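Local coordinates for iron binding protein FbpA (PDB 1Q35) that binds ferric iron in the periplasm, probably handing it on for uptake into the cell as a bacterial solute-binding protein, at residues 132-137 with 170-175; 101-106 with 192-197; 58-63 with 228-233. One frame throughout, in Å; residues are numbered along the deposited sequence. Where two conformers were deposited one is given.

Overall arrangement
The three contacts all reach one mixed sheet, contact 3 through strand 228-236, and along the chain they are nested: contact 1 lies inside the loop closed by contact 2, which lies inside that closed by contact 3. Contacts 1 and 2 have centres about 13 Å apart and meet where strands 133-134 and 192-196 pair in parallel. Contacts 2 and 3, centres about 15 Å apart, are joined by the antiparallel pairing of strands 96-108 and 228-236. Contacts 1 and 3, centres about 23 Å apart, do not touch. Each contact puts a side chain (Arg136, Asn196 and Val58) near Tyr142, an iron ligand seen in another structure of the protein.

Contact 1 of 3, residues 132-137 with 170-175; sequences KVCVRS and LARKPQ
Leu170 and Val133 form the tightly packed end of this contact, where the two backbones make a single beta bridge. Ala171 N donates to Val133 O at 2.8 Å with an N-H...O angle of 159°, and the same oxygen takes a CA-H...O contact from Leu170. Although the CB of Leu170 starts away from 132-137, its CG lies beside the backbone N (chi1 -62°), bringing CD2 to within 3.7 Å of Val135 CG1 in one of its two conformers; the two side chains meet at a slant. A second close point lies at Pro174, whose ring is directed at the 135-137 backbone: CB stands 3.4 Å from Val135 O and 3.6 Å from Ser137 N.

Between these points the backbones part and water fills in. One water accepts from Val135 N and lies 2.8 Å from Arg172 O, to which it can donate. The other accepts from Arg172 NE at 2.9 Å and from Gln175 N, and can donate to Val135 O. The extended Arg172 chain bonds Gln181 of helix 178-187 through NH2, while Gln175 CG lies over the centre of one guanidinium face. On the exposed side, Gln175 NE2 folds back onto Lys173 O at 2.9 Å, with the acceptor in the plane of its amide.

Arg136 leads toward Tyr142 and Tyr199, iron ligands in another structure of this protein. The disulfide of Cys134 with Cys190 ties the strand to the chain just beyond helix 178-187, against which Cys134 and Arg172 pack. Helix 141-168 covers Val133 through Leu166, and strand 192-196 continues the sheet beside strand 133-134.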
ATOM      1  N   LYS A 132      13.646 -20.092   3.826  1.00 11.54           N
ATOM      2  CA  LYS A 132      14.042 -18.875   4.541  1.00 11.45           C
ATOM      3  C   LYS A 132      13.116 -17.673   4.337  1.00 10.88           C
ATOM      4  O   LYS A 132      13.347 -16.641   4.946  1.00 10.44           O
ATOM      5  CB  LYS A 132      15.476 -18.477   4.156  1.00 11.62           C
ATOM      6  CG  LYS A 132      16.558 -19.421   4.683  1.00 13.56           C
ATOM      7  CD  LYS A 132      17.956 -18.926   4.322  1.00 15.27           C
ATOM      8  CE  LYS A 132      19.057 -19.655   5.095  1.00 16.16           C
ATOM      9  NZ  LYS A 132      18.991 -21.140   4.962  1.00 17.15           N
ATOM     10  N   VAL A 133      12.071 -17.802   3.523  1.00 10.54           N
ATOM     11  CA  VAL A 133      11.262 -16.642   3.138  1.00 10.25           C
ATOM     12  C   VAL A 133       9.842 -16.724   3.708  1.00 10.47           C
ATOM     13  O   VAL A 133       9.224 -17.778   3.689  1.00 10.66           O
ATOM     14  CB  VAL A 133      11.211 -16.497   1.606  1.00 10.28           C
ATOM     15  CG1 VAL A 133      10.498 -15.200   1.207  1.00 10.46           C
ATOM     16  CG2 VAL A 133      12.626 -16.554   1.020  1.00 10.52           C
ATOM     17  N   CYS A 134       9.342 -15.602   4.221  1.00 11.06           N
ATOM     18  CA  CYS A 134       7.956 -15.484   4.683  1.00 11.54           C
ATOM     19  C   CYS A 134       7.244 -14.389   3.890  1.00 10.87           C
ATOM     20  O   CYS A 134       7.764 -13.285   3.739  1.00 10.85           O
ATOM     21  CB  CYS A 134       7.900 -14.983   6.139  0.65 12.34           C
ATOM     22  SG  CYS A 134       8.047 -16.108   7.542  0.65 14.47           S
ATOM     23  N   VAL A 135       6.054 -14.693   3.392  1.00 10.70           N
ATOM     24  CA  VAL A 135       5.203 -13.694   2.762  1.00 11.28           C
ATOM     25  C   VAL A 135       3.752 -14.005   3.114  1.00 10.52           C
ATOM     26  O   VAL A 135       3.359 -15.174   3.216  1.00 10.75           O
ATOM     27  CB  VAL A 135       5.431 -13.593   1.248  0.65 12.27           C
ATOM     28  CG1 VAL A 135       4.929 -14.813   0.548  0.65 12.69           C
ATOM     29  CG2 VAL A 135       4.783 -12.326   0.687  0.65 13.75           C
ATOM     30  N   ARG A 136       2.959 -12.960   3.317  1.00  9.64           N
ATOM     31  CA  ARG A 136       1.521 -13.130   3.489  1.00  9.30           C
ATOM     32  C   ARG A 136       0.900 -13.672   2.202  1.00  9.34           C
ATOM     33  O   ARG A 136       1.573 -13.801   1.182  1.00  9.44           O
ATOM     34  CB  ARG A 136       0.862 -11.810   3.878  1.00  9.14           C
ATOM     35  CG  ARG A 136       0.718 -10.837   2.720  1.00  9.40           C
ATOM     36  CD  ARG A 136       0.331  -9.452   3.133  1.00  9.90           C
ATOM     37  NE  ARG A 136      -0.990  -9.405   3.752  1.00 10.54           N
ATOM     38  CZ  ARG A 136      -1.482  -8.333   4.340  1.00 11.41           C
ATOM     39  NH1 ARG A 136      -0.753  -7.226   4.420  1.00 12.12           N
ATOM     40  NH2 ARG A 136      -2.699  -8.375   4.864  1.00 12.40           N
ATOM     41  N   SER A 137      -0.382 -14.002   2.263  1.00  9.31           N
ATOM     42  CA  SER A 137      -1.098 -14.532   1.106  1.00  9.56           C
ATOM     43  C   SER A 137      -0.667 -13.881  -0.205  1.00  9.52           C
ATOM     44  O   SER A 137      -0.640 -12.658  -0.325  1.00  9.14           O
ATOM     45  CB  SER A 137      -2.600 -14.333   1.277  1.00  9.79           C
ATOM     46  OG  SER A 137      -3.291 -14.752   0.109  1.00 10.90           O
ATOM     47  N   LEU A 170       9.306 -20.702   0.636  1.00 10.21           N
ATOM     48  CA  LEU A 170       8.583 -20.278   1.827  1.00 10.50           C
ATOM     49  C   LEU A 170       8.879 -21.191   3.017  1.00 10.67           C
ATOM     50  O   LEU A 170       8.943 -22.422   2.875  1.00 11.05           O
ATOM     51  CB  LEU A 170       7.078 -20.225   1.575  1.00 10.58           C
ATOM     52  CG  LEU A 170       6.632 -19.229   0.499  1.00 10.83           C
ATOM     53  CD1 LEU A 170       5.133 -19.242   0.366  1.00 11.96           C
ATOM     54  CD2 LEU A 170       7.137 -17.808   0.761  1.00 11.26           C
ATOM     55  N   ALA A 171       9.046 -20.570   4.180  1.00 10.87           N
ATOM     56  CA  ALA A 171       9.327 -21.266   5.431  1.00 11.57           C
ATOM     57  C   ALA A 171       8.054 -21.793   6.072  1.00 12.30           C
ATOM     58  O   ALA A 171       8.109 -22.704   6.901  1.00 13.39           O
ATOM     59  CB  ALA A 171      10.028 -20.323   6.392  1.00 11.82           C
ATOM     60  N   ARG A 172       6.921 -21.198   5.721  1.00 12.47           N
ATOM     61  CA  ARG A 172       5.627 -21.596   6.250  1.00 12.92           C
ATOM     62  C   ARG A 172       4.531 -21.190   5.269  1.00 12.77           C
ATOM     63  O   ARG A 172       4.739 -20.348   4.383  1.00 12.56           O
ATOM     64  CB  ARG A 172       5.379 -20.928   7.603  1.00 13.28           C
ATOM     65  CG  ARG A 172       5.173 -19.423   7.530  1.00 13.71           C
ATOM     66  CD  ARG A 172       5.003 -18.764   8.883  1.00 14.56           C
ATOM     67  NE  ARG A 172       4.705 -17.341   8.750  1.00 15.30           N
ATOM     68  CZ  ARG A 172       4.402 -16.542   9.765  1.00 15.83           C
ATOM     69  NH1 ARG A 172       4.374 -17.009  11.005  1.00 16.65           N
ATOM     70  NH2 ARG A 172       4.144 -15.265   9.540  1.00 16.51           N
ATOM     71  N   LYS A 173       3.357 -21.774   5.442  1.00 13.12           N
ATOM     72  CA  LYS A 173       2.182 -21.406   4.668  1.00 13.36           C
ATOM     73  C   LYS A 173       1.910 -19.909   4.825  1.00 13.15           C
ATOM     74  O   LYS A 173       1.933 -19.396   5.945  1.00 13.42           O
ATOM     75  CB  LYS A 173       0.978 -22.207   5.170  1.00 13.74           C
ATOM     76  CG  LYS A 173      -0.291 -21.989   4.383  1.00 14.69           C
ATOM     77  CD  LYS A 173      -1.377 -22.964   4.822  1.00 16.56           C
ATOM     78  CE  LYS A 173      -2.742 -22.545   4.311  1.00 17.99           C
ATOM     79  NZ  LYS A 173      -2.819 -22.547   2.828  1.00 19.43           N
ATOM     80  N   PRO A 174       1.668 -19.188   3.726  1.00 12.55           N
ATOM     81  CA  PRO A 174       1.308 -17.771   3.838  1.00 12.61           C
ATOM     82  C   PRO A 174       0.174 -17.538   4.833  1.00 13.00           C
ATOM     83  O   PRO A 174      -0.864 -18.197   4.774  1.00 13.34           O
ATOM     84  CB  PRO A 174       0.904 -17.404   2.407  1.00 12.50           C
ATOM     85  CG  PRO A 174       1.741 -18.278   1.575  1.00 12.50           C
ATOM     86  CD  PRO A 174       1.767 -19.603   2.314  1.00 12.54           C
ATOM     87  N   GLN A 175       0.396 -16.604   5.746  1.00 13.33           N
ATOM     88  CA  GLN A 175      -0.532 -16.332   6.837  1.00 13.65           C
ATOM     89  C   GLN A 175      -0.251 -14.951   7.424  1.00 13.44           C
ATOM     90  O   GLN A 175       0.859 -14.421   7.300  1.00 14.47           O
ATOM     91  CB  GLN A 175      -0.373 -17.385   7.936  1.00 14.22           C
ATOM     92  CG  GLN A 175       1.014 -17.397   8.556  1.00 15.33           C
ATOM     93  CD  GLN A 175       1.247 -18.603   9.421  1.00 16.75           C
ATOM     94  OE1 GLN A 175       1.078 -18.535  10.638  1.00 18.39           O
ATOM     95  NE2 GLN A 175       1.632 -19.714   8.805  1.00 16.79           N
TER
HETATM   96  O   HOH W   1       4.973 -17.551   4.110  1.00 12.83           O
HETATM   97  O   HOH W   2       3.529 -16.319   6.249  1.00 12.84           O

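Contact 2 of 3, residues 101-106 with 192-197; sequences RARVIY and YSIGNS. With FMT (formic acid), chain C.
Arg103 turns its CG anti to the backbone N (chi1 -164°) and bends at chi2, which carries its guanidinium across the neighbouring strand to Ile194, Gly195 and Asn196. Tyr106, with CG beside its own backbone N, instead sends its ring along the other face of the sheet, past Gly195, which has no side chain there; CE1 comes to 3.9 Å from Gly195 O. The hydroxyl ends 2.8 Å from Asn196 O and donates to it from above the carbonyl plane. Asn196 O lies at the ring's edge, whereas Val104 CG2 sits over one face, offset toward the rim.

The strands themselves are antiparallel: the N-to-C directions of the two segments differ by 159°, and their axes approach to 4.5 Å. Val104 with Gly195 and Tyr106 with Ser193 are hydrogen-bonded pairs; Arg103 with Asn196 and Ile105 with Ile194 are non-hydrogen-bonded. Val104 N reaches Gly195 O at 2.7 Å. At the far end the ladder closes through a side chain: Ala102 N donates to Ser197 OG at 3.1 Å, and Ser197 N returns a bond to Ala102 O.

On the Arg103 face, Ile194 CG2 comes to 3.6 Å from NE over one side of the guanidinium. Arg103 NH2 makes a weak bond to Asn196 OD1 (2.9 Å) at the guanidinium edge, the amide plane being turned 84° to it; its stronger partner is Asp178, by a salt bridge. Arg101 NH1 holds O2 of a bound formic acid, probably from the crystallisation liquor, at 2.9 Å; Arg10 also binds this molecule, and Arg101 pairs with Glu268.

Asn196 ND2 bonds the hydroxyl of the iron-site residue Tyr198. Helix 178-187 packs on Tyr106 and Ser193, helix 141-168 brings Tyr142 against Arg101, Arg103 and Asn196, and strands 228-236 and 133-134 flank the pair.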
ATOM      1  N   ARG A 101       4.186   4.455  -0.337  1.00  8.05           N
ATOM      2  CA  ARG A 101       4.762   3.445   0.533  1.00  8.35           C
ATOM      3  C   ARG A 101       5.595   2.529  -0.343  1.00  8.14           C
ATOM      4  O   ARG A 101       5.315   2.371  -1.534  1.00  8.76           O
ATOM      5  CB  ARG A 101       3.674   2.664   1.278  1.00  8.66           C
ATOM      6  CG  ARG A 101       2.584   2.078   0.406  1.00  9.65           C
ATOM      7  CD  ARG A 101       1.341   2.958   0.261  1.00 10.54           C
ATOM      8  NE  ARG A 101       0.646   3.199   1.522  1.00 10.39           N
ATOM      9  CZ  ARG A 101      -0.200   2.355   2.136  1.00  9.31           C
ATOM     10  NH1 ARG A 101      -0.755   2.727   3.271  1.00  9.28           N
ATOM     11  NH2 ARG A 101      -0.505   1.162   1.650  1.00  9.99           N
ATOM     12  N   ALA A 102       6.632   1.948   0.241  1.00  7.70           N
ATOM     13  CA  ALA A 102       7.485   1.006  -0.463  1.00  7.39           C
ATOM     14  C   ALA A 102       7.178  -0.408   0.010  1.00  7.09           C
ATOM     15  O   ALA A 102       6.976  -0.639   1.210  1.00  7.74           O
ATOM     16  CB  ALA A 102       8.949   1.326  -0.206  1.00  7.64           C
ATOM     17  N   ARG A 103       7.153  -1.367  -0.911  1.00  7.04           N
ATOM     18  CA  ARG A 103       7.068  -2.767  -0.515  1.00  6.95           C
ATOM     19  C   ARG A 103       8.496  -3.293  -0.469  1.00  7.38           C
ATOM     20  O   ARG A 103       9.144  -3.486  -1.495  1.00  8.27           O
ATOM     21  CB  ARG A 103       6.156  -3.574  -1.443  1.00  7.25           C
ATOM     22  CG  ARG A 103       5.732  -4.909  -0.861  1.00  7.36           C
ATOM     23  CD  ARG A 103       4.331  -5.346  -1.290  1.00  7.76           C
ATOM     24  NE  ARG A 103       3.887  -6.541  -0.571  1.00  7.90           N
ATOM     25  CZ  ARG A 103       3.453  -6.552   0.691  1.00  8.01           C
ATOM     26  NH1 ARG A 103       3.107  -7.694   1.263  1.00  8.28           N
ATOM     27  NH2 ARG A 103       3.368  -5.437   1.391  1.00  8.14           N
ATOM     28  N   VAL A 104       8.996  -3.447   0.750  1.00  7.17           N
ATOM     29  CA  VAL A 104      10.405  -3.697   1.013  1.00  7.37           C
ATOM     30  C   VAL A 104      10.672  -5.159   1.356  1.00  6.82           C
ATOM     31  O   VAL A 104       9.747  -5.966   1.450  1.00  7.15           O
ATOM     32  CB  VAL A 104      10.905  -2.777   2.152  1.00  7.65           C
ATOM     33  CG1 VAL A 104      10.697  -1.314   1.773  1.00  8.68           C
ATOM     34  CG2 VAL A 104      10.215  -3.082   3.477  1.00  7.81           C
ATOM     35  N   ILE A 105      11.952  -5.482   1.516  1.00  6.94           N
ATOM     36  CA  ILE A 105      12.377  -6.785   2.005  1.00  7.14           C
ATOM     37  C   ILE A 105      12.978  -6.594   3.388  1.00  7.13           C
ATOM     38  O   ILE A 105      13.952  -5.861   3.556  1.00  7.93           O
ATOM     39  CB  ILE A 105      13.399  -7.447   1.060  1.00  7.37           C
ATOM     40  CG1 ILE A 105      12.784  -7.642  -0.328  1.00  7.72           C
ATOM     41  CG2 ILE A 105      13.865  -8.786   1.645  1.00  7.80           C
ATOM     42  CD1 ILE A 105      13.746  -8.145  -1.371  1.00  8.65           C
ATOM     43  N   TYR A 106      12.359  -7.223   4.383  1.00  7.34           N
ATOM     44  CA  TYR A 106      12.904  -7.260   5.737  1.00  7.73           C
ATOM     45  C   TYR A 106      13.812  -8.468   5.875  1.00  7.77           C
ATOM     46  O   TYR A 106      13.501  -9.535   5.355  1.00  8.22           O
ATOM     47  CB  TYR A 106      11.768  -7.326   6.760  1.00  7.69           C
ATOM     48  CG  TYR A 106      10.918  -6.080   6.761  1.00  7.89           C
ATOM     49  CD1 TYR A 106       9.612  -6.083   6.277  1.00  7.82           C
ATOM     50  CD2 TYR A 106      11.434  -4.885   7.222  1.00  7.93           C
ATOM     51  CE1 TYR A 106       8.849  -4.922   6.273  1.00  8.00           C
ATOM     52  CE2 TYR A 106      10.679  -3.719   7.212  1.00  8.25           C
ATOM     53  CZ  TYR A 106       9.393  -3.741   6.740  1.00  7.70           C
ATOM     54  OH  TYR A 106       8.683  -2.562   6.750  1.00  8.61           O
ATOM     55  N   TYR A 192      13.869 -13.722   5.646  1.00  9.17           N
ATOM     56  CA  TYR A 192      13.502 -12.702   4.662  1.00  8.89           C
ATOM     57  C   TYR A 192      11.992 -12.614   4.632  1.00  8.72           C
ATOM     58  O   TYR A 192      11.318 -13.642   4.644  1.00  9.84           O
ATOM     59  CB  TYR A 192      13.964 -13.092   3.251  1.00  8.78           C
ATOM     60  CG  TYR A 192      15.451 -13.350   3.116  1.00  8.98           C
ATOM     61  CD1 TYR A 192      16.006 -14.562   3.521  1.00  9.29           C
ATOM     62  CD2 TYR A 192      16.303 -12.393   2.567  1.00  9.90           C
ATOM     63  CE1 TYR A 192      17.368 -14.805   3.410  1.00 10.18           C
ATOM     64  CE2 TYR A 192      17.668 -12.632   2.450  1.00 10.18           C
ATOM     65  CZ  TYR A 192      18.192 -13.838   2.881  1.00 10.33           C
ATOM     66  OH  TYR A 192      19.542 -14.067   2.777  1.00 11.76           O
ATOM     67  N   SER A 193      11.453 -11.403   4.603  1.00  8.30           N
ATOM     68  CA  SER A 193      10.031 -11.237   4.336  1.00  8.27           C
ATOM     69  C   SER A 193       9.795 -10.065   3.397  1.00  8.11           C
ATOM     70  O   SER A 193      10.679  -9.239   3.175  1.00  8.58           O
ATOM     71  CB  SER A 193       9.233 -11.045   5.631  0.65  8.43           C
ATOM     72  OG  SER A 193       9.367  -9.722   6.131  0.65  6.83           O
ATOM     73  N   ILE A 194       8.605 -10.028   2.817  1.00  7.55           N
ATOM     74  CA  ILE A 194       8.157  -8.892   2.019  1.00  7.80           C
ATOM     75  C   ILE A 194       7.082  -8.177   2.824  1.00  7.62           C
ATOM     76  O   ILE A 194       6.208  -8.819   3.395  1.00  8.51           O
ATOM     77  CB  ILE A 194       7.607  -9.372   0.665  1.00  8.14           C
ATOM     78  CG1 ILE A 194       8.707 -10.055  -0.150  1.00  9.04           C
ATOM     79  CG2 ILE A 194       7.025  -8.195  -0.102  1.00  8.48           C
ATOM     80  CD1 ILE A 194       8.208 -10.715  -1.425  1.00 10.41           C
ATOM     81  N   GLY A 195       7.145  -6.854   2.887  1.00  7.57           N
ATOM     82  CA  GLY A 195       6.127  -6.088   3.584  1.00  7.64           C
ATOM     83  C   GLY A 195       6.252  -4.605   3.299  1.00  7.31           C
ATOM     84  O   GLY A 195       7.255  -4.168   2.749  1.00  7.60           O
ATOM     85  N   ASN A 196       5.252  -3.824   3.686  1.00  7.72           N
ATOM     86  CA  ASN A 196       5.287  -2.393   3.421  1.00  7.79           C
ATOM     87  C   ASN A 196       6.159  -1.666   4.447  1.00  7.74           C
ATOM     88  O   ASN A 196       6.215  -2.031   5.631  1.00  7.78           O
ATOM     89  CB  ASN A 196       3.878  -1.794   3.392  1.00  7.97           C
ATOM     90  CG  ASN A 196       3.115  -2.140   2.124  1.00  8.22           C
ATOM     91  OD1 ASN A 196       3.694  -2.570   1.128  1.00  8.25           O
ATOM     92  ND2 ASN A 196       1.804  -1.941   2.162  1.00  9.14           N
ATOM     93  N   SER A 197       6.820  -0.618   3.976  1.00  7.52           N
ATOM     94  CA  SER A 197       7.825   0.118   4.728  1.00  7.83           C
ATOM     95  C   SER A 197       7.294   0.743   6.013  1.00  7.71           C
ATOM     96  O   SER A 197       7.928   0.666   7.058  1.00  7.95           O
ATOM     97  CB  SER A 197       8.416   1.214   3.839  1.00  7.53           C
ATOM     98  OG  SER A 197       7.394   2.038   3.278  1.00  8.04           O
TER
HETATM   99  C   FMT C1001      -2.902   0.327   5.628  1.00 10.81           C
HETATM  100  O1  FMT C1001      -3.956   1.005   6.054  1.00 10.75           O
HETATM  101  O2  FMT C1001      -1.944   0.934   5.183  1.00 11.13           O

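Contact 3 of 3, residues 58-63 with 228-233; sequences VDISRV and HKNISG
Asn230 makes the polar link to 58-63 with both ends of its amide. ND2 donates to Asp59 OD1 at 2.9 Å in a nearly straight bond (174°), with OD1 of Asp59 in the amide plane of Asn230 and ND2 on the anti side of the carboxylate; the two flat groups are turned 76° against each other. Asn230 OD1 accepts from Ile60 N at 2.9 Å, in the carbonyl plane and on a lone pair, and also from Ile231 N at 2.8 Å. Three bonds thus fix the rotation of this buried amide.

Asp59 supplies the capping interactions. With CG anti to the backbone N (chi1 168°), its carboxylate folds over the start of helix 60-68, where OD1 takes Ser61 N and OD2 takes Arg62 N, each at 3.2 Å and from above the carboxylate plane. OD1 is also bonded to Ser145 OG of helix 141-168.

Between the two segments, apolar side chains meet at Ile60 and Ile231, CD1 to CD1 at 4.0 Å, both beside Leu294 of helix 294-298. Main chains come close at Val58 and Ser232, whose CA atoms lie 4.2 Å apart.

The arrangement is an Asp N-cap whose carboxylate and first helical N-H are both held by an asparagine from a strand. Next to it Val58 touches Tyr142, an iron ligand in another structure of this protein; no iron is bound here.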
ATOM      1  N   VAL A  58      -5.806   1.716  -0.314  1.00  8.82           N
ATOM      2  CA  VAL A  58      -4.423   1.398   0.043  1.00  8.96           C
ATOM      3  C   VAL A  58      -3.647   0.799  -1.123  1.00  8.78           C
ATOM      4  O   VAL A  58      -2.541   0.289  -0.934  1.00  9.24           O
ATOM      5  CB  VAL A  58      -4.353   0.414   1.247  1.00  9.39           C
ATOM      6  CG1 VAL A  58      -4.931   1.060   2.489  1.00 10.48           C
ATOM      7  CG2 VAL A  58      -5.063  -0.892   0.941  1.00 10.13           C
ATOM      8  N   ASP A  59      -4.211   0.852  -2.326  1.00  8.87           N
ATOM      9  CA  ASP A  59      -3.625   0.168  -3.473  1.00  9.07           C
ATOM     10  C   ASP A  59      -4.101   0.830  -4.768  1.00  8.97           C
ATOM     11  O   ASP A  59      -5.298   1.069  -4.942  1.00  9.45           O
ATOM     12  CB  ASP A  59      -4.025  -1.311  -3.403  1.00  9.73           C
ATOM     13  CG  ASP A  59      -3.735  -2.071  -4.673  1.00  9.83           C
ATOM     14  OD1 ASP A  59      -2.630  -1.910  -5.250  1.00  9.34           O
ATOM     15  OD2 ASP A  59      -4.575  -2.864  -5.153  1.00 11.93           O
ATOM     16  N   ILE A  60      -3.172   1.121  -5.672  1.00  8.68           N
ATOM     17  CA  ILE A  60      -3.520   1.687  -6.975  1.00  8.78           C
ATOM     18  C   ILE A  60      -4.439   0.762  -7.760  1.00  8.59           C
ATOM     19  O   ILE A  60      -5.313   1.236  -8.484  1.00  9.08           O
ATOM     20  CB  ILE A  60      -2.256   2.019  -7.807  1.00  8.94           C
ATOM     21  CG1 ILE A  60      -2.638   2.696  -9.130  1.00  9.55           C
ATOM     22  CG2 ILE A  60      -1.418   0.767  -8.097  1.00  8.86           C
ATOM     23  CD1 ILE A  60      -3.269   4.060  -8.977  1.00 10.76           C
ATOM     24  N   SER A  61      -4.267  -0.549  -7.631  1.00  8.71           N
ATOM     25  CA  SER A  61      -5.101  -1.454  -8.402  1.00  9.08           C
ATOM     26  C   SER A  61      -6.568  -1.388  -7.970  1.00  9.43           C
ATOM     27  O   SER A  61      -7.456  -1.447  -8.815  1.00 10.11           O
ATOM     28  CB  SER A  61      -4.549  -2.871  -8.366  1.00  9.12           C
ATOM     29  OG  SER A  61      -3.259  -2.894  -8.954  1.00  9.66           O
ATOM     30  N   ARG A  62      -6.827  -1.229  -6.672  1.00  9.31           N
ATOM     31  CA  ARG A  62      -8.193  -1.009  -6.190  1.00  9.77           C
ATOM     32  C   ARG A  62      -8.752   0.318  -6.700  1.00  9.72           C
ATOM     33  O   ARG A  62      -9.919   0.399  -7.098  1.00 10.00           O
ATOM     34  CB  ARG A  62      -8.253  -1.031  -4.662  1.00 10.02           C
ATOM     35  CG  ARG A  62      -9.658  -0.857  -4.079  1.00 11.63           C
ATOM     36  CD  ARG A  62     -10.578  -2.049  -4.281  1.00 14.00           C
ATOM     37  NE  ARG A  62     -10.319  -3.104  -3.310  1.00 15.92           N
ATOM     38  CZ  ARG A  62     -10.894  -4.303  -3.324  1.00 16.93           C
ATOM     39  NH1 ARG A  62     -10.580  -5.188  -2.389  1.00 17.99           N
ATOM     40  NH2 ARG A  62     -11.784  -4.627  -4.255  1.00 17.76           N
ATOM     41  N   VAL A  63      -7.930   1.359  -6.676  1.00  9.64           N
ATOM     42  CA  VAL A  63      -8.325   2.658  -7.207  1.00  9.83           C
ATOM     43  C   VAL A  63      -8.795   2.528  -8.648  1.00 10.08           C
ATOM     44  O   VAL A  63      -9.857   3.041  -9.008  1.00 10.56           O
ATOM     45  CB  VAL A  63      -7.161   3.670  -7.148  1.00  9.79           C
ATOM     46  CG1 VAL A  63      -7.454   4.896  -7.995  1.00 10.12           C
ATOM     47  CG2 VAL A  63      -6.885   4.082  -5.712  1.00  9.86           C
ATOM     48  N   HIS A 228       9.594  -1.187  -5.441  1.00  6.75           N
ATOM     49  CA  HIS A 228       8.180  -1.032  -5.740  1.00  7.07           C
ATOM     50  C   HIS A 228       7.522  -0.040  -4.796  1.00  7.35           C
ATOM     51  O   HIS A 228       7.627  -0.157  -3.576  1.00  7.54           O
ATOM     52  CB  HIS A 228       7.490  -2.397  -5.627  1.00  7.23           C
ATOM     53  CG  HIS A 228       5.998  -2.363  -5.763  1.00  7.22           C
ATOM     54  ND1 HIS A 228       5.353  -2.233  -6.976  1.00  7.15           N
ATOM     55  CD2 HIS A 228       5.023  -2.476  -4.830  1.00  7.38           C
ATOM     56  CE1 HIS A 228       4.045  -2.262  -6.780  1.00  7.76           C
ATOM     57  NE2 HIS A 228       3.817  -2.413  -5.487  1.00  7.87           N
ATOM     58  N   LYS A 229       6.857   0.947  -5.390  1.00  7.56           N
ATOM     59  CA  LYS A 229       6.037   1.917  -4.683  1.00  8.53           C
ATOM     60  C   LYS A 229       4.568   1.736  -5.020  1.00  8.25           C
ATOM     61  O   LYS A 229       4.202   1.418  -6.150  1.00  8.35           O
ATOM     62  CB  LYS A 229       6.437   3.339  -5.077  1.00 10.04           C
ATOM     63  CG  LYS A 229       7.872   3.701  -4.806  1.00 12.80           C
ATOM     64  CD  LYS A 229       8.197   3.717  -3.342  1.00 15.30           C
ATOM     65  CE  LYS A 229       7.440   4.777  -2.559  1.00 16.21           C
ATOM     66  NZ  LYS A 229       7.657   6.139  -3.100  1.00 17.32           N
ATOM     67  N   ASN A 230       3.726   1.970  -4.029  1.00  7.95           N
ATOM     68  CA  ASN A 230       2.280   1.992  -4.212  1.00  8.09           C
ATOM     69  C   ASN A 230       1.739   3.168  -3.375  1.00  8.13           C
ATOM     70  O   ASN A 230       2.503   3.836  -2.678  1.00  8.36           O
ATOM     71  CB  ASN A 230       1.715   0.619  -3.800  1.00  8.12           C
ATOM     72  CG  ASN A 230       0.333   0.308  -4.385  1.00  8.30           C
ATOM     73  OD1 ASN A 230      -0.405   1.197  -4.826  1.00  8.65           O
ATOM     74  ND2 ASN A 230      -0.027  -0.975  -4.364  1.00  9.12           N
ATOM     75  N   ILE A 231       0.445   3.446  -3.467  1.00  8.21           N
ATOM     76  CA  ILE A 231      -0.135   4.625  -2.827  1.00  8.42           C
ATOM     77  C   ILE A 231      -1.294   4.297  -1.915  1.00  8.52           C
ATOM     78  O   ILE A 231      -2.042   3.348  -2.163  1.00  8.93           O
ATOM     79  CB  ILE A 231      -0.660   5.638  -3.887  1.00  8.86           C
ATOM     80  CG1 ILE A 231      -1.594   4.975  -4.915  1.00  9.37           C
ATOM     81  CG2 ILE A 231       0.491   6.335  -4.576  1.00  9.35           C
ATOM     82  CD1 ILE A 231      -2.606   5.938  -5.517  1.00  9.94           C
ATOM     83  N   SER A 232      -1.452   5.092  -0.863  1.00  8.62           N
ATOM     84  CA  SER A 232      -2.770   5.253  -0.268  1.00  8.97           C
ATOM     85  C   SER A 232      -3.414   6.394  -1.036  1.00  9.15           C
ATOM     86  O   SER A 232      -2.735   7.287  -1.527  1.00  9.51           O
ATOM     87  CB  SER A 232      -2.725   5.536   1.239  1.00  9.15           C
ATOM     88  OG  SER A 232      -2.558   6.911   1.536  1.00  9.29           O
ATOM     89  N   GLY A 233      -4.725   6.349  -1.176  1.00  9.97           N
ATOM     90  CA  GLY A 233      -5.387   7.334  -1.996  1.00 10.49           C
ATOM     91  C   GLY A 233      -6.849   7.481  -1.689  1.00 10.52           C
ATOM     92  O   GLY A 233      -7.353   7.013  -0.663  1.00 10.66           O
TER